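Local atomic coordinates of oxidoreductase, short chain dehydrogenase/reductase family protein (Collinsella aerofaciens, PDB entry 5FYD), a protein that reduces the 7-oxo group of 7-oxolithocholate with NADPH to give ursodeoxycholate, acting as a homodimeric 7beta-hydroxysteroid dehydrogenase of the short-chain dehydrogenase/reductase family. Residues W10-G15 with G86-V91; M33-V38 with Y56-K61; A92-F97 with I112-V117. All coordinates share one frame; numbering follows the deposited sequence.

In the fold
The three contacts show how a Rossmann-type domain is assembled from parallel strands and their loops. Contact 1 pairs the central strands 10-14 and 85-90, and contact 2 pairs 34-39 with the outermost strand 60-64; their centres lie about 10 Å apart in the same sheet, joined where Gly11 O meets Val36 N. In sequence, contact 2 falls between the strands of contact 1. Contact 3 follows, about 17 Å from contact 1 between centres, where the loop after strand 85-90 rests on helix 105-132; Leu14 O, probably bonded to Ala92 N, joins the two. Contacts 2 and 3, about 25 Å between centres, do not touch. Together they lead from sheet edge to cofactor and active site.

Contact 1: W10-G15 with G86-V91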
ATOM      1  N   TRP A  10     -11.750  30.995   1.137  1.00 13.06           N
ATOM      2  CA  TRP A  10     -11.842  29.554   1.138  1.00 12.34           C
ATOM      3  C   TRP A  10     -10.779  28.913   0.252  1.00 12.43           C
ATOM      4  O   TRP A  10     -10.488  29.409  -0.836  1.00 11.71           O
ATOM      5  CB  TRP A  10     -13.220  29.105   0.661  1.00 12.69           C
ATOM      6  CG  TRP A  10     -14.321  29.409   1.628  1.00 12.50           C
ATOM      7  CD1 TRP A  10     -14.985  30.586   1.777  1.00 12.92           C
ATOM      8  CD2 TRP A  10     -14.896  28.497   2.554  1.00 12.59           C
ATOM      9  NE1 TRP A  10     -15.943  30.470   2.762  1.00 12.36           N
ATOM     10  CE2 TRP A  10     -15.903  29.201   3.266  1.00 13.10           C
ATOM     11  CE3 TRP A  10     -14.647  27.153   2.878  1.00 12.99           C
ATOM     12  CZ2 TRP A  10     -16.688  28.596   4.235  1.00 13.07           C
ATOM     13  CZ3 TRP A  10     -15.398  26.553   3.857  1.00 13.50           C
ATOM     14  CH2 TRP A  10     -16.417  27.277   4.540  1.00 13.54           C
ATOM     15  N   GLY A  11     -10.228  27.803   0.727  1.00 12.46           N
ATOM     16  CA  GLY A  11      -9.340  26.953  -0.070  1.00 12.15           C
ATOM     17  C   GLY A  11      -9.978  25.597  -0.278  1.00 11.87           C
ATOM     18  O   GLY A  11     -10.692  25.094   0.587  1.00 13.14           O
ATOM     19  N   LEU A  12      -9.714  25.011  -1.438  1.00 10.99           N
ATOM     20  CA  LEU A  12     -10.350  23.790  -1.890  1.00 11.02           C
ATOM     21  C   LEU A  12      -9.280  22.748  -2.038  1.00 11.47           C
ATOM     22  O   LEU A  12      -8.364  22.898  -2.871  1.00 11.29           O
ATOM     23  CB  LEU A  12     -11.020  24.057  -3.233  1.00 11.42           C
ATOM     24  CG  LEU A  12     -11.626  22.905  -4.006  1.00 11.56           C
ATOM     25  CD1 LEU A  12     -12.684  22.180  -3.199  1.00 12.19           C
ATOM     26  CD2 LEU A  12     -12.209  23.412  -5.294  1.00 11.55           C
ATOM     27  N   ILE A  13      -9.381  21.684  -1.254  1.00 10.78           N
ATOM     28  CA  ILE A  13      -8.461  20.581  -1.353  1.00 11.18           C
ATOM     29  C   ILE A  13      -9.182  19.395  -1.980  1.00 11.14           C
ATOM     30  O   ILE A  13     -10.093  18.804  -1.376  1.00 10.52           O
ATOM     31  CB  ILE A  13      -7.888  20.183   0.027  1.00 11.58           C
ATOM     32  CG1 ILE A  13      -7.338  21.429   0.766  1.00 11.92           C
ATOM     33  CG2 ILE A  13      -6.840  19.084  -0.116  1.00 11.79           C
ATOM     34  CD1 ILE A  13      -6.370  22.280  -0.029  1.00 12.28           C
ATOM     35  N   LEU A  14      -8.750  19.036  -3.183  1.00 11.25           N
ATOM     36  CA  LEU A  14      -9.385  17.970  -3.962  1.00 11.43           C
ATOM     37  C   LEU A  14      -8.596  16.679  -3.742  1.00 11.88           C
ATOM     38  O   LEU A  14      -7.563  16.430  -4.393  1.00 11.41           O
ATOM     39  CB  LEU A  14      -9.462  18.359  -5.434  1.00 11.95           C
ATOM     40  CG  LEU A  14     -10.278  19.635  -5.636  1.00 12.47           C
ATOM     41  CD1 LEU A  14      -9.867  20.442  -6.851  1.00 12.07           C
ATOM     42  CD2 LEU A  14     -11.759  19.259  -5.653  1.00 12.88           C
ATOM     43  N   GLY A  15      -9.070  15.867  -2.793  1.00 12.07           N
ATOM     44  CA  GLY A  15      -8.387  14.662  -2.358  1.00 13.20           C
ATOM     45  C   GLY A  15      -7.808  14.884  -0.980  1.00 14.17           C
ATOM     46  O   GLY A  15      -6.592  14.886  -0.813  1.00 15.53           O
ATOM     47  N   GLY A  86      -9.955  31.373  -2.664  1.00 12.12           N
ATOM     48  CA  GLY A  86      -8.551  31.821  -2.731  1.00 11.74           C
ATOM     49  C   GLY A  86      -7.529  30.779  -3.161  1.00 11.36           C
ATOM     50  O   GLY A  86      -6.434  31.140  -3.610  1.00 10.51           O
ATOM     51  N   PHE A  87      -7.866  29.496  -3.027  1.00 10.78           N
ATOM     52  CA  PHE A  87      -6.873  28.441  -3.203  1.00 10.60           C
ATOM     53  C   PHE A  87      -7.501  27.174  -3.730  1.00 10.23           C
ATOM     54  O   PHE A  87      -8.615  26.839  -3.351  1.00  9.64           O
ATOM     55  CB  PHE A  87      -6.184  28.125  -1.870  1.00 10.50           C
ATOM     56  CG  PHE A  87      -5.125  27.083  -1.967  1.00 10.44           C
ATOM     57  CD1 PHE A  87      -3.855  27.415  -2.435  1.00 11.32           C
ATOM     58  CD2 PHE A  87      -5.366  25.779  -1.571  1.00 10.54           C
ATOM     59  CE1 PHE A  87      -2.861  26.455  -2.536  1.00 11.30           C
ATOM     60  CE2 PHE A  87      -4.371  24.818  -1.655  1.00 11.45           C
ATOM     61  CZ  PHE A  87      -3.112  25.154  -2.132  1.00 11.20           C
ATOM     62  N   MET A  88      -6.777  26.490  -4.604  1.00 10.72           N
ATOM     63  CA  MET A  88      -7.138  25.134  -5.015  1.00 11.88           C
ATOM     64  C   MET A  88      -5.893  24.265  -5.050  1.00 11.39           C
ATOM     65  O   MET A  88      -4.834  24.719  -5.478  1.00 11.39           O
ATOM     66  CB  MET A  88      -7.809  25.120  -6.401  1.00 13.12           C
ATOM     67  CG  MET A  88      -8.377  23.766  -6.828  1.00 15.87           C
ATOM     68  SD  MET A  88      -8.609  23.619  -8.632  1.00 19.67           S
ATOM     69  CE  MET A  88      -6.996  23.094  -9.137  1.00 20.32           C
ATOM     70  N   SER A  89      -6.023  23.023  -4.593  1.00 10.58           N
ATOM     71  CA  SER A  89      -4.989  22.004  -4.822  1.00 10.29           C
ATOM     72  C   SER A  89      -5.640  20.728  -5.323  1.00 10.63           C
ATOM     73  O   SER A  89      -6.541  20.214  -4.659  1.00 10.62           O
ATOM     74  CB  SER A  89      -4.187  21.680  -3.561  1.00 10.43           C
ATOM     75  OG  SER A  89      -3.252  20.661  -3.807  1.00 10.68           O
ATOM     76  N   TYR A  90      -5.154  20.212  -6.455  1.00 10.64           N
ATOM     77  CA  TYR A  90      -5.548  18.896  -6.922  1.00 11.14           C
ATOM     78  C   TYR A  90      -4.529  17.866  -6.451  1.00 11.92           C
ATOM     79  O   TYR A  90      -3.377  17.881  -6.900  1.00 12.26           O
ATOM     80  CB  TYR A  90      -5.712  18.852  -8.434  1.00 11.15           C
ATOM     81  CG  TYR A  90      -6.579  17.695  -8.854  1.00 11.04           C
ATOM     82  CD1 TYR A  90      -7.955  17.829  -8.830  1.00 11.00           C
ATOM     83  CD2 TYR A  90      -6.050  16.484  -9.233  1.00 10.90           C
ATOM     84  CE1 TYR A  90      -8.794  16.810  -9.192  1.00 11.48           C
ATOM     85  CE2 TYR A  90      -6.879  15.437  -9.600  1.00 10.91           C
ATOM     86  CZ  TYR A  90      -8.268  15.602  -9.573  1.00 10.96           C
ATOM     87  OH  TYR A  90      -9.152  14.578  -9.929  1.00 11.27           O
ATOM     88  N   VAL A  91      -4.968  17.019  -5.516  1.00 12.39           N
ATOM     89  CA  VAL A  91      -4.129  16.031  -4.856  1.00 14.25           C
ATOM     90  C   VAL A  91      -4.485  14.595  -5.227  1.00 15.35           C
ATOM     91  O   VAL A  91      -3.632  13.724  -5.167  1.00 18.69           O
ATOM     92  CB  VAL A  91      -4.254  16.139  -3.307  1.00 15.42           C
ATOM     93  CG1 VAL A  91      -3.253  15.205  -2.620  1.00 16.41           C
ATOM     94  CG2 VAL A  91      -4.069  17.563  -2.855  1.00 15.36           C
TER
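The methyl CD1 of Ile13 comes up to the edge of the Phe87 ring, in its plane, 3.6 Å from Phe87 CE2. With Ile13 CG1 set beside the backbone N (chi1 -51°), CD1 leans towards strand 85-90, while the other branch, CG2, lies against Val91 CG2. Phe87 itself meets Phe222, and Ser89, on the same face, gives its OG to Ile139 O. On the face of Leu12, Leu14, Met88 and Tyr90 the turns differ: Leu12 and Met88 run side by side, whereas Leu14 slants across Met88, with Leu14 CD1 3.6 Å from Met88 CG, and stands roughly square to Tyr90, its CB 3.8 Å from Tyr90 CD1. Two strands in the middle of the Rossmann sheet, parallel within 5°, set these rows in step. Their backbones are joined by Leu12 N to Phe87 O, Ser89 N to Leu12 O at 2.9 Å, Leu14 N to Ser89 O and Val91 N to Leu14 O; at the start Gly86 N binds Trp10 O nearly straight (2.7 Å, 174°). Helix 105-132 covers the Leu14 face, with Tyr90 OH bonded to Val114 O and its ring edge-to-face with Phe119.

Contact 2: M33-V38 with Y56-K61; sequences MNVVMV and YGVETK
Asn34 reaches across to Glu59 and takes its backbone N-H on OD1, at 2.8 Å between Asn34 OD1 and Glu59 N. The hydrogen points well at the oxygen, though the donor stands 34° off the plane of the amide carbonyl. Swung anti to the carbonyl carbon (chi1 -58°), Asn34 CG brings the amide over Glu59 CB. The other end of the amide is served through water: one molecule accepts from Asn34 ND2 at 2.8 Å and donates to Glu59 OE1. Amide and carboxylate planes are 81° apart, and their direct approach, 3.4 Å from Asn34 ND2 to Glu59 OE1, has too poor an angle for a bond. With an alanine in place of Asn34, Glu59 N would probably lose its side-chain acceptor and the carboxylate the water link that steadies it.

Beyond this side-chain bond the backbones pair as parallel strands. Val35 N gives to Glu59 O, Val35 O receives Lys61 N, and Met37 N gives to Lys61 O, each at 2.9 Å. The carbonyl of Met33 fares differently: Val58 buries it, with CG1 3.4 Å from Met33 O, and it has no polar partner. Thr60 OG1 is satisfied by Arg53 of helix 42-56, while Thr60 CG2 turns to Met37 CE, 4.2 Å away.

Strand 34-39, helix 42-56 and strand 60-64 form a right-handed beta-alpha-beta crossover of the Rossmann fold. Gly57, with positive phi, ends the helix ahead of the outermost strand of the sheet. Ala49 and Ile52 of helix 42-56 lie against Thr60, Ala29 of helix 19-30 touches Val58, and strand 10-14 flanks Asn34 and Val36 from its Trp10.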
ATOM      1  N   MET A  33      -7.367  30.137   6.238  1.00 13.19           N
ATOM      2  CA  MET A  33      -8.413  29.875   5.245  1.00 13.37           C
ATOM      3  C   MET A  33      -9.418  28.869   5.757  1.00 12.30           C
ATOM      4  O   MET A  33      -9.071  27.912   6.452  1.00 11.29           O
ATOM      5  CB  MET A  33      -7.857  29.317   3.934  1.00 14.76           C
ATOM      6  CG  MET A  33      -6.940  30.261   3.195  1.00 16.26           C
ATOM      7  SD  MET A  33      -6.538  29.542   1.567  1.00 17.96           S
ATOM      8  CE  MET A  33      -7.297  30.729   0.512  1.00 19.97           C
ATOM      9  N   ASN A  34     -10.673  29.109   5.396  1.00 12.78           N
ATOM     10  CA  ASN A  34     -11.727  28.119   5.589  1.00 12.93           C
ATOM     11  C   ASN A  34     -11.493  27.033   4.544  1.00 13.19           C
ATOM     12  O   ASN A  34     -10.925  27.323   3.503  1.00 12.91           O
ATOM     13  CB  ASN A  34     -13.093  28.764   5.422  1.00 13.62           C
ATOM     14  CG  ASN A  34     -13.312  29.910   6.392  1.00 14.78           C
ATOM     15  OD1 ASN A  34     -13.085  29.775   7.608  1.00 13.68           O
ATOM     16  ND2 ASN A  34     -13.751  31.041   5.872  1.00 15.97           N
ATOM     17  N   VAL A  35     -11.914  25.805   4.825  1.00 12.72           N
ATOM     18  CA  VAL A  35     -11.455  24.659   4.034  1.00 12.59           C
ATOM     19  C   VAL A  35     -12.639  23.904   3.441  1.00 12.23           C
ATOM     20  O   VAL A  35     -13.499  23.446   4.176  1.00 11.65           O
ATOM     21  CB  VAL A  35     -10.622  23.711   4.890  1.00 12.44           C
ATOM     22  CG1 VAL A  35     -10.065  22.577   4.062  1.00 12.50           C
ATOM     23  CG2 VAL A  35      -9.481  24.460   5.571  1.00 12.44           C
ATOM     24  N   VAL A  36     -12.642  23.758   2.114  1.00 11.63           N
ATOM     25  CA  VAL A  36     -13.550  22.841   1.441  1.00 11.78           C
ATOM     26  C   VAL A  36     -12.719  21.604   1.199  1.00 12.63           C
ATOM     27  O   VAL A  36     -11.712  21.675   0.491  1.00 12.61           O
ATOM     28  CB  VAL A  36     -14.068  23.389   0.092  1.00 11.45           C
ATOM     29  CG1 VAL A  36     -15.112  22.456  -0.476  1.00 11.64           C
ATOM     30  CG2 VAL A  36     -14.646  24.767   0.246  1.00 11.46           C
ATOM     31  N   MET A  37     -13.129  20.487   1.784  1.00 12.95           N
ATOM     32  CA  MET A  37     -12.388  19.235   1.691  1.00 13.69           C
ATOM     33  C   MET A  37     -13.223  18.211   0.940  1.00 13.46           C
ATOM     34  O   MET A  37     -14.413  18.007   1.256  1.00 13.96           O
ATOM     35  CB  MET A  37     -11.982  18.711   3.079  1.00 16.25           C
ATOM     36  CG  MET A  37     -13.091  18.477   4.070  1.00 18.56           C
ATOM     37  SD  MET A  37     -12.351  18.044   5.668  1.00 24.82           S
ATOM     38  CE  MET A  37     -11.734  19.641   6.119  1.00 18.84           C
ATOM     39  N   VAL A  38     -12.606  17.610  -0.079  1.00 12.56           N
ATOM     40  CA  VAL A  38     -13.323  16.766  -1.014  1.00 12.24           C
ATOM     41  C   VAL A  38     -12.640  15.434  -1.147  1.00 12.98           C
ATOM     42  O   VAL A  38     -11.391  15.341  -1.237  1.00 11.96           O
ATOM     43  CB  VAL A  38     -13.404  17.407  -2.406  1.00 12.41           C
ATOM     44  CG1 VAL A  38     -14.381  16.633  -3.291  1.00 12.69           C
ATOM     45  CG2 VAL A  38     -13.775  18.885  -2.322  1.00 12.09           C
ATOM     46  N   TYR A  56      -8.022  24.754  14.480  1.00 13.65           N
ATOM     47  CA  TYR A  56      -7.707  26.009  13.771  1.00 13.43           C
ATOM     48  C   TYR A  56      -8.760  27.099  13.834  1.00 13.84           C
ATOM     49  O   TYR A  56      -8.455  28.249  13.544  1.00 13.53           O
ATOM     50  CB  TYR A  56      -7.344  25.744  12.317  1.00 13.81           C
ATOM     51  CG  TYR A  56      -6.140  24.833  12.185  1.00 14.93           C
ATOM     52  CD1 TYR A  56      -4.862  25.308  12.422  1.00 15.70           C
ATOM     53  CD2 TYR A  56      -6.290  23.493  11.856  1.00 15.46           C
ATOM     54  CE1 TYR A  56      -3.762  24.480  12.317  1.00 16.32           C
ATOM     55  CE2 TYR A  56      -5.190  22.669  11.749  1.00 16.23           C
ATOM     56  CZ  TYR A  56      -3.932  23.175  11.982  1.00 16.99           C
ATOM     57  OH  TYR A  56      -2.835  22.342  11.878  1.00 19.04           O
ATOM     58  N   GLY A  57      -9.988  26.759  14.219  1.00 13.72           N
ATOM     59  CA  GLY A  57     -11.044  27.761  14.325  1.00 13.80           C
ATOM     60  C   GLY A  57     -11.470  28.327  12.983  1.00 13.71           C
ATOM     61  O   GLY A  57     -11.925  29.469  12.898  1.00 15.41           O
ATOM     62  N   VAL A  58     -11.319  27.531  11.932  1.00 12.70           N
ATOM     63  CA  VAL A  58     -11.805  27.926  10.608  1.00 12.28           C
ATOM     64  C   VAL A  58     -13.093  27.190  10.313  1.00 12.65           C
ATOM     65  O   VAL A  58     -13.414  26.178  10.959  1.00 13.00           O
ATOM     66  CB  VAL A  58     -10.752  27.699   9.492  1.00 12.16           C
ATOM     67  CG1 VAL A  58      -9.489  28.497   9.816  1.00 12.67           C
ATOM     68  CG2 VAL A  58     -10.443  26.235   9.265  1.00 12.37           C
ATOM     69  N   GLU A  59     -13.809  27.681   9.316  1.00 13.06           N
ATOM     70  CA  GLU A  59     -15.008  26.992   8.829  1.00 13.87           C
ATOM     71  C   GLU A  59     -14.595  25.858   7.904  1.00 13.16           C
ATOM     72  O   GLU A  59     -13.545  25.930   7.249  1.00 11.94           O
ATOM     73  CB  GLU A  59     -15.916  27.942   8.068  1.00 15.36           C
ATOM     74  CG  GLU A  59     -16.509  29.059   8.920  1.00 17.70           C
ATOM     75  CD  GLU A  59     -17.286  30.035   8.092  1.00 20.44           C
ATOM     76  OE1 GLU A  59     -16.683  30.981   7.565  1.00 24.50           O
ATOM     77  OE2 GLU A  59     -18.497  29.809   7.885  1.00 25.93           O
ATOM     78  N   THR A  60     -15.437  24.829   7.834  1.00 13.62           N
ATOM     79  CA  THR A  60     -15.198  23.715   6.937  1.00 13.50           C
ATOM     80  C   THR A  60     -16.447  23.401   6.119  1.00 14.42           C
ATOM     81  O   THR A  60     -17.556  23.762   6.499  1.00 14.72           O
ATOM     82  CB  THR A  60     -14.750  22.440   7.686  1.00 13.94           C
ATOM     83  OG1 THR A  60     -15.782  22.015   8.595  1.00 14.43           O
ATOM     84  CG2 THR A  60     -13.418  22.680   8.412  1.00 14.00           C
ATOM     85  N   LYS A  61     -16.239  22.802   4.953  1.00 15.05           N
ATOM     86  CA  LYS A  61     -17.309  22.236   4.153  1.00 16.22           C
ATOM     87  C   LYS A  61     -16.814  20.918   3.612  1.00 16.52           C
ATOM     88  O   LYS A  61     -15.726  20.859   3.043  1.00 15.97           O
ATOM     89  CB  LYS A  61     -17.632  23.174   3.001  1.00 19.69           C
ATOM     90  CG  LYS A  61     -18.938  22.874   2.288  1.00 23.86           C
ATOM     91  CD  LYS A  61     -19.236  23.945   1.247  1.00 27.53           C
ATOM     92  CE  LYS A  61     -19.550  25.320   1.834  1.00 31.29           C
ATOM     93  NZ  LYS A  61     -21.007  25.474   2.121  1.00 35.94           N
TER
HETATM   94  O   HOH W   1     -14.439  33.125   7.552  1.00 42.03           O

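Contact 3: A92-F97 with I112-V117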
ATOM      1  N   ALA A  92      -5.722  14.337  -5.615  1.00 15.98           N
ATOM      2  CA  ALA A  92      -6.169  12.968  -5.824  1.00 16.20           C
ATOM      3  C   ALA A  92      -5.418  12.314  -6.958  1.00 17.32           C
ATOM      4  O   ALA A  92      -5.053  12.981  -7.926  1.00 16.75           O
ATOM      5  CB  ALA A  92      -7.637  12.943  -6.147  1.00 16.79           C
ATOM      6  N   CYS A  93      -5.197  11.011  -6.844  0.50 17.78           N
ATOM      7  CA  CYS A  93      -4.585  10.255  -7.919  0.50 19.26           C
ATOM      8  C   CYS A  93      -5.020   8.809  -7.840  0.50 18.00           C
ATOM      9  O   CYS A  93      -5.248   8.270  -6.748  0.50 18.19           O
ATOM     10  CB  CYS A  93      -3.060  10.345  -7.847  0.50 20.80           C
ATOM     11  SG  CYS A  93      -2.353   9.300  -6.563  0.50 25.86           S
ATOM     12  N   LEU A  94      -5.109   8.182  -9.006  1.00 17.29           N
ATOM     13  CA  LEU A  94      -5.504   6.789  -9.115  1.00 16.74           C
ATOM     14  C   LEU A  94      -4.516   6.103 -10.026  1.00 16.84           C
ATOM     15  O   LEU A  94      -4.260   6.554 -11.141  1.00 15.53           O
ATOM     16  CB  LEU A  94      -6.932   6.647  -9.648  1.00 16.22           C
ATOM     17  CG  LEU A  94      -7.476   5.221  -9.764  1.00 16.70           C
ATOM     18  CD1 LEU A  94      -7.489   4.495  -8.431  1.00 17.64           C
ATOM     19  CD2 LEU A  94      -8.859   5.218 -10.397  1.00 16.83           C
ATOM     20  N   HIS A  95      -3.972   4.997  -9.541  1.00 18.08           N
ATOM     21  CA  HIS A  95      -3.112   4.157 -10.365  1.00 20.28           C
ATOM     22  C   HIS A  95      -3.479   2.705 -10.144  1.00 20.47           C
ATOM     23  O   HIS A  95      -4.215   2.363  -9.222  1.00 22.36           O
ATOM     24  CB  HIS A  95      -1.625   4.441 -10.114  1.00 22.92           C
ATOM     25  CG  HIS A  95      -1.256   4.617  -8.669  1.00 25.74           C
ATOM     26  ND1 HIS A  95      -1.043   3.553  -7.821  1.00 28.47           N
ATOM     27  CD2 HIS A  95      -1.020   5.736  -7.937  1.00 28.23           C
ATOM     28  CE1 HIS A  95      -0.699   4.004  -6.625  1.00 27.74           C
ATOM     29  NE2 HIS A  95      -0.688   5.325  -6.666  1.00 28.22           N
ATOM     30  N   SER A  96      -3.004   1.862 -11.035  1.00 20.32           N
ATOM     31  CA  SER A  96      -3.411   0.470 -11.027  1.00 21.41           C
ATOM     32  C   SER A  96      -2.338  -0.350 -11.689  1.00 20.22           C
ATOM     33  O   SER A  96      -2.028  -0.140 -12.852  1.00 19.96           O
ATOM     34  CB  SER A  96      -4.726   0.317 -11.775  1.00 23.27           C
ATOM     35  OG  SER A  96      -5.227  -0.993 -11.587  1.00 25.88           O
ATOM     36  N   PHE A  97      -1.773  -1.285 -10.934  1.00 19.75           N
ATOM     37  CA  PHE A  97      -0.714  -2.130 -11.427  1.00 19.56           C
ATOM     38  C   PHE A  97      -1.204  -2.990 -12.591  1.00 18.16           C
ATOM     39  O   PHE A  97      -2.308  -3.526 -12.556  1.00 17.50           O
ATOM     40  CB  PHE A  97      -0.167  -3.029 -10.305  1.00 20.84           C
ATOM     41  CG  PHE A  97       0.735  -4.123 -10.801  1.00 23.61           C
ATOM     42  CD1 PHE A  97       2.048  -3.849 -11.158  1.00 26.07           C
ATOM     43  CD2 PHE A  97       0.268  -5.427 -10.925  1.00 26.57           C
ATOM     44  CE1 PHE A  97       2.885  -4.853 -11.641  1.00 26.51           C
ATOM     45  CE2 PHE A  97       1.104  -6.437 -11.396  1.00 27.75           C
ATOM     46  CZ  PHE A  97       2.407  -6.148 -11.758  1.00 28.15           C
ATOM     47  N   ILE A 112      -8.089   7.934 -16.202  1.00 10.62           N
ATOM     48  CA  ILE A 112      -8.248   9.161 -16.976  1.00 11.03           C
ATOM     49  C   ILE A 112      -9.128  10.198 -16.247  1.00 10.67           C
ATOM     50  O   ILE A 112      -8.835  11.414 -16.228  1.00 10.33           O
ATOM     51  CB  ILE A 112      -8.831   8.851 -18.369  1.00 11.77           C
ATOM     52  CG1 ILE A 112      -7.745   8.276 -19.254  1.00 12.53           C
ATOM     53  CG2 ILE A 112      -9.460  10.108 -18.990  1.00 12.31           C
ATOM     54  CD1 ILE A 112      -8.280   7.624 -20.517  1.00 13.16           C
ATOM     55  N   ASN A 113     -10.221   9.721 -15.674  1.00 10.28           N
ATOM     56  CA  ASN A 113     -11.123  10.614 -14.963  1.00 10.86           C
ATOM     57  C   ASN A 113     -10.462  11.279 -13.762  1.00 11.05           C
ATOM     58  O   ASN A 113     -10.587  12.482 -13.571  1.00 11.19           O
ATOM     59  CB  ASN A 113     -12.378   9.874 -14.553  1.00 11.21           C
ATOM     60  CG  ASN A 113     -13.313   9.685 -15.710  1.00 11.68           C
ATOM     61  OD1 ASN A 113     -13.114  10.270 -16.775  1.00 11.56           O
ATOM     62  ND2 ASN A 113     -14.339   8.906 -15.509  1.00 11.92           N
ATOM     63  N   VAL A 114      -9.740  10.505 -12.976  1.00 11.38           N
ATOM     64  CA  VAL A 114      -9.084  11.078 -11.786  1.00 11.73           C
ATOM     65  C   VAL A 114      -7.925  11.995 -12.172  1.00 11.54           C
ATOM     66  O   VAL A 114      -7.832  13.135 -11.689  1.00 11.89           O
ATOM     67  CB  VAL A 114      -8.576   9.978 -10.801  1.00 11.89           C
ATOM     68  CG1 VAL A 114      -7.898  10.632  -9.601  1.00 11.91           C
ATOM     69  CG2 VAL A 114      -9.725   9.099 -10.326  1.00 12.12           C
ATOM     70  N   ASN A 115      -7.040  11.526 -13.042  1.00 10.96           N
ATOM     71  CA  ASN A 115      -5.764  12.209 -13.237  1.00 11.15           C
ATOM     72  C   ASN A 115      -5.806  13.280 -14.323  1.00 11.46           C
ATOM     73  O   ASN A 115      -4.934  14.166 -14.359  1.00 12.30           O
ATOM     74  CB  ASN A 115      -4.658  11.188 -13.551  1.00 12.30           C
ATOM     75  CG  ASN A 115      -4.515  10.128 -12.470  1.00 12.88           C
ATOM     76  OD1 ASN A 115      -4.629  10.407 -11.272  1.00 14.15           O
ATOM     77  ND2 ASN A 115      -4.249   8.920 -12.879  1.00 12.92           N
ATOM     78  N   VAL A 116      -6.785  13.187 -15.214  1.00 10.15           N
ATOM     79  CA  VAL A 116      -6.889  14.087 -16.374  1.00 10.82           C
ATOM     80  C   VAL A 116      -8.185  14.892 -16.413  1.00 10.58           C
ATOM     81  O   VAL A 116      -8.150  16.137 -16.446  1.00 11.31           O
ATOM     82  CB  VAL A 116      -6.693  13.313 -17.697  1.00 10.97           C
ATOM     83  CG1 VAL A 116      -6.804  14.248 -18.900  1.00 11.58           C
ATOM     84  CG2 VAL A 116      -5.326  12.621 -17.685  1.00 11.32           C
ATOM     85  N   VAL A 117      -9.333  14.216 -16.479  1.00 10.46           N
ATOM     86  CA  VAL A 117     -10.592  14.909 -16.728  1.00 11.36           C
ATOM     87  C   VAL A 117     -11.108  15.718 -15.535  1.00 11.06           C
ATOM     88  O   VAL A 117     -11.375  16.931 -15.672  1.00 11.32           O
ATOM     89  CB  VAL A 117     -11.680  13.955 -17.255  1.00 11.75           C
ATOM     90  CG1 VAL A 117     -13.017  14.672 -17.417  1.00 12.34           C
ATOM     91  CG2 VAL A 117     -11.215  13.292 -18.553  1.00 12.17           C
TER
HETATM   92  O   HOH W   2      -3.493  12.671  -9.969  1.00 20.41           O
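Val114 is the first residue of the helical segment 112-117 to meet the loop. Its branches divide the work: CG1 sits on the loop backbone, 3.7 Å from Cys93 CA, and also reaches Ala92 CB, while CG2 rests on Leu94 CB at 3.8 Å. The Leu94 and Val114 side chains stand at about a right angle to each other.

Next comes Asn115, whose amide pairs with both polar backbone atoms of Leu94. A chi1 of -57°, which sets CG opposite the carbonyl carbon, turns the amide towards the loop. OD1 accepts from Leu94 N at 3.2 Å, with the donor in the carbonyl plane on a lone pair, and ND2 gives to Leu94 O at 2.9 Å, nearly in the amide plane. The two bonds fix the rotation of the amide. A water donates to Asn115 OD1, 2.8 Å away, and to Ala92 O, giving Asn115 OD1 a second donor beside Leu94 N. The segment has a wider turn here: Ile112 O accepts from both Val116 N and Val117 N.

On the loop, His95 stacks on Tyr156, the probable proton acceptor. A helix asparagine holding the loop after the fourth strand is a hallmark of classical short-chain dehydrogenases, and Asn115 fits that role beside the active site.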